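PDB 5DFY: histidine kinase from Synechocystis sp., which probably acts as a phosphorelay sensor histidine kinase, seen here as its third GAF domain, which carries a covalently bound phycocyanobilin and senses light. Local coordinates for residues L166-N171 against R175-R180. Sequence-based numbering, arbitrary orientation.
Sequences LGAYQN and RHWQAR. With CYC (phycocyanobilin), chain B.
Gln170 and Arg175 meet across the short loop after strand 161-170, their side chains crossing at about a right angle. Arg175 NH1 donates to Gln170 OE1 over 2.9 Å with an N-H...O angle of 158°. The oxygen lies in the guanidinium plane, whereas the nitrogen stands above the amide plane, and the two flat groups are turned 79° apart. Arg175 reaches this position as an extended chain, CG anti to the backbone N (chi1 179°), and its CD methylene backs the bond alongside the amide, 3.5 Å from Gln170 OE1. Across one guanidinium face, the Trp177 indole packs within the same segment: Arg175 CD sits 3.6 Å above the ring plane, toward the rim, while Trp177 CZ3 lies over the guanidinium, offset toward its rim. This is the close-packed part, though Gln170 and Arg175 are partly exposed. The buried part is more widely spaced, where the benzo carbons approach Ala168: Trp177 CZ2 is 3.9 Å from Ala168 O, and Trp177 CH2 lies 4.4 Å from Ala168 CB. Arg175 NH2 also forms a salt bridge with Glu181 and a hydrogen bond to Leu66 O, partners that probably help fix the guanidinium's orientation. Tyr169, alternating with Ala168 and Gln170, points to the other side of the strand, where its OH donates a 2.6 Å hydrogen bond to OB of phycocyanobilin, an oxygen at the ring edge in its plane. One strand thus lines the GAF domain's bilin pocket on one side and carries this packing on the other. Strand 161-170 runs between 70-76 and 150-158 in the antiparallel sheet; Ala168 also touches Leu185 of helix 179-203, and Trp177 NE1 bonds to Val127 O of edge strand 125-127.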
loop_
_atom_site.group_PDB
_atom_site.type_symbol
_atom_site.label_atom_id
_atom_site.label_comp_id
_atom_site.label_asym_id
_atom_site.label_seq_id
_atom_site.Cartn_x
_atom_site.Cartn_y
_atom_site.Cartn_z
ATOM N N LEU A 166 8.113 12.635 -5.314
ATOM C CA LEU A 166 8.217 13.705 -4.318
ATOM C C LEU A 166 9.623 14.282 -4.415
ATOM O O LEU A 166 10.599 13.568 -4.228
ATOM C CB LEU A 166 7.939 13.155 -2.916
ATOM C CG LEU A 166 8.040 14.155 -1.759
ATOM C CD1 LEU A 166 7.052 15.287 -1.896
ATOM C CD2 LEU A 166 7.797 13.427 -0.456
ATOM N N GLY A 167 9.725 15.561 -4.786
ATOM C CA GLY A 167 11.015 16.204 -4.969
ATOM C C GLY A 167 11.282 17.321 -3.985
ATOM O O GLY A 167 10.392 18.089 -3.663
ATOM N N ALA A 168 12.518 17.383 -3.521
ATOM C CA ALA A 168 13.030 18.466 -2.692
ATOM C C ALA A 168 14.163 19.161 -3.466
ATOM O O ALA A 168 15.037 18.499 -4.030
ATOM C CB ALA A 168 13.516 17.942 -1.373
ATOM N N TYR A 169 14.138 20.497 -3.483
ATOM C CA TYR A 169 14.997 21.284 -4.373
ATOM C C TYR A 169 15.683 22.406 -3.640
ATOM O O TYR A 169 15.084 23.060 -2.792
ATOM C CB TYR A 169 14.180 21.869 -5.527
ATOM C CG TYR A 169 13.381 20.806 -6.237
ATOM C CD1 TYR A 169 13.964 20.024 -7.217
ATOM C CD2 TYR A 169 12.071 20.546 -5.883
ATOM C CE1 TYR A 169 13.241 19.017 -7.856
ATOM C CE2 TYR A 169 11.343 19.560 -6.512
ATOM C CZ TYR A 169 11.935 18.803 -7.500
ATOM O OH TYR A 169 11.194 17.809 -8.100
ATOM N N GLN A 170 16.957 22.604 -3.974
ATOM C CA GLN A 170 17.699 23.789 -3.562
ATOM C C GLN A 170 17.849 24.649 -4.792
ATOM O O GLN A 170 18.239 24.162 -5.840
ATOM C CB GLN A 170 19.065 23.421 -2.966
ATOM C CG GLN A 170 19.510 24.320 -1.827
ATOM C CD GLN A 170 18.735 24.076 -0.543
ATOM O OE1 GLN A 170 18.016 23.089 -0.419
ATOM N NE2 GLN A 170 18.881 24.967 0.418
ATOM N N ASN A 171 17.560 25.937 -4.644
ATOM C CA ASN A 171 17.433 26.840 -5.784
ATOM C C ASN A 171 18.622 27.744 -6.049
ATOM O O ASN A 171 18.846 28.128 -7.194
ATOM C CB ASN A 171 16.228 27.740 -5.599
ATOM C CG ASN A 171 14.927 27.039 -5.851
ATOM O OD1 ASN A 171 14.806 25.830 -5.641
ATOM N ND2 ASN A 171 13.948 27.784 -6.323
ATOM N N ARG A 175 24.067 21.625 -2.984
ATOM C CA ARG A 175 23.788 21.052 -1.693
ATOM C C ARG A 175 24.239 19.618 -1.680
ATOM O O ARG A 175 23.763 18.825 -2.492
ATOM C CB ARG A 175 22.297 21.114 -1.376
ATOM C CG ARG A 175 21.950 20.504 -0.054
ATOM C CD ARG A 175 20.530 20.818 0.328
ATOM N NE ARG A 175 20.225 20.224 1.613
ATOM C CZ ARG A 175 19.176 20.511 2.355
ATOM N NH1 ARG A 175 18.282 21.395 1.939
ATOM N NH2 ARG A 175 19.013 19.908 3.520
ATOM N N HIS A 176 25.094 19.271 -0.732
ATOM C CA HIS A 176 25.466 17.873 -0.563
ATOM C C HIS A 176 24.415 17.185 0.286
ATOM O O HIS A 176 24.341 17.429 1.485
ATOM C CB HIS A 176 26.828 17.723 0.091
ATOM C CG HIS A 176 27.220 16.292 0.303
ATOM N ND1 HIS A 176 27.755 15.827 1.486
ATOM C CD2 HIS A 176 27.127 15.217 -0.516
ATOM C CE1 HIS A 176 27.992 14.530 1.379
ATOM N NE2 HIS A 176 27.616 14.135 0.176
ATOM N N TRP A 177 23.601 16.341 -0.349
ATOM C CA TRP A 177 22.542 15.639 0.346
ATOM C C TRP A 177 23.113 14.515 1.203
ATOM O O TRP A 177 23.883 13.702 0.705
ATOM C CB TRP A 177 21.545 15.068 -0.647
ATOM C CG TRP A 177 20.916 16.098 -1.565
ATOM C CD1 TRP A 177 21.258 16.356 -2.862
ATOM C CD2 TRP A 177 19.837 16.982 -1.252
ATOM N NE1 TRP A 177 20.447 17.336 -3.380
ATOM C CE2 TRP A 177 19.568 17.735 -2.407
ATOM C CE3 TRP A 177 19.067 17.209 -0.104
ATOM C CZ2 TRP A 177 18.571 18.702 -2.448
ATOM C CZ3 TRP A 177 18.084 18.166 -0.152
ATOM C CH2 TRP A 177 17.834 18.890 -1.315
ATOM N N GLN A 178 22.741 14.489 2.480
ATOM C CA GLN A 178 23.247 13.492 3.412
ATOM C C GLN A 178 22.436 12.212 3.271
ATOM O O GLN A 178 21.255 12.255 2.968
ATOM C CB GLN A 178 23.174 13.990 4.850
ATOM C CG GLN A 178 23.951 15.282 5.145
ATOM C CD GLN A 178 25.428 15.223 4.728
ATOM O OE1 GLN A 178 25.947 16.157 4.110
ATOM N NE2 GLN A 178 26.105 14.129 5.074
ATOM N N ALA A 179 23.086 11.076 3.497
ATOM C CA ALA A 179 22.423 9.781 3.398
ATOM C C ALA A 179 21.162 9.743 4.254
ATOM O O ALA A 179 20.159 9.139 3.874
ATOM C CB ALA A 179 23.374 8.665 3.801
ATOM N N ARG A 180 21.219 10.394 5.412
ATOM C CA ARG A 180 20.082 10.438 6.323
ATOM C C ARG A 180 18.898 11.160 5.689
ATOM O O ARG A 180 17.760 10.694 5.766
ATOM C CB ARG A 180 20.473 11.121 7.636
ATOM C CG ARG A 180 19.290 11.542 8.492
ATOM C CD ARG A 180 19.737 12.391 9.671
ATOM N NE ARG A 180 20.409 13.614 9.240
ATOM C CZ ARG A 180 19.802 14.787 9.089
ATOM N NH1 ARG A 180 18.504 14.900 9.335
ATOM N NH2 ARG A 180 20.493 15.847 8.693
HETATM C CHA CYC B . 16.351 11.806 -16.252
HETATM N NA CYC B . 14.412 13.268 -15.509
HETATM C C1A CYC B . 15.464 12.255 -15.351
HETATM C C2A CYC B . 15.393 11.789 -13.925
HETATM C C3A CYC B . 14.335 12.502 -13.249
HETATM C C4A CYC B . 13.738 13.424 -14.228
HETATM C CMA CYC B . 13.945 12.295 -11.808
HETATM C CAA CYC B . 16.261 10.682 -13.354
HETATM C CBA CYC B . 15.516 9.414 -13.827
HETATM C CGA CYC B . 16.174 8.073 -13.504
HETATM O O1A CYC B . 17.371 8.053 -13.142
HETATM O O2A CYC B . 15.535 6.971 -13.623
HETATM C CHB CYC B . 12.578 14.350 -14.103
HETATM N NB CYC B . 13.049 15.218 -11.795
HETATM C C1B CYC B . 12.189 14.919 -12.974
HETATM C C2B CYC B . 10.831 15.396 -12.687
HETATM C C3B CYC B . 10.817 15.971 -11.410
HETATM C C4B CYC B . 12.174 15.910 -10.822
HETATM C CMB CYC B . 9.677 15.258 -13.657
HETATM C CAB CYC B . 9.616 16.590 -10.706
HETATM C CBB CYC B . 9.220 15.742 -9.506
HETATM O OB CYC B . 12.567 16.303 -9.749
HETATM N NC CYC B . 14.115 15.613 -19.519
HETATM C C1C CYC B . 13.602 16.685 -19.862
HETATM C C2C CYC B . 13.823 16.904 -21.553
HETATM C C3C CYC B . 14.030 15.702 -22.021
HETATM C C4C CYC B . 14.718 14.933 -20.775
HETATM C CMC CYC B . 12.617 17.706 -22.165
HETATM C CAC CYC B . 14.950 15.551 -23.356
HETATM C CBC CYC B . 14.145 16.016 -24.548
HETATM O OC CYC B . 13.025 17.482 -19.149
HETATM C CHD CYC B . 15.523 13.864 -20.861
HETATM N ND CYC B . 15.549 13.097 -18.400
HETATM C C1D CYC B . 16.047 13.121 -19.675
HETATM C C2D CYC B . 17.161 12.335 -19.742
HETATM C C3D CYC B . 17.360 11.801 -18.511
HETATM C C4D CYC B . 16.352 12.277 -17.678
HETATM C CMD CYC B . 17.970 12.123 -21.014
HETATM C CAD CYC B . 18.470 10.862 -18.112
HETATM C CBD CYC B . 19.583 11.613 -17.411
HETATM C CGD CYC B . 20.256 12.563 -18.387
HETATM O O1D CYC B . 20.111 13.812 -18.284
HETATM O O2D CYC B . 20.971 12.118 -19.327
#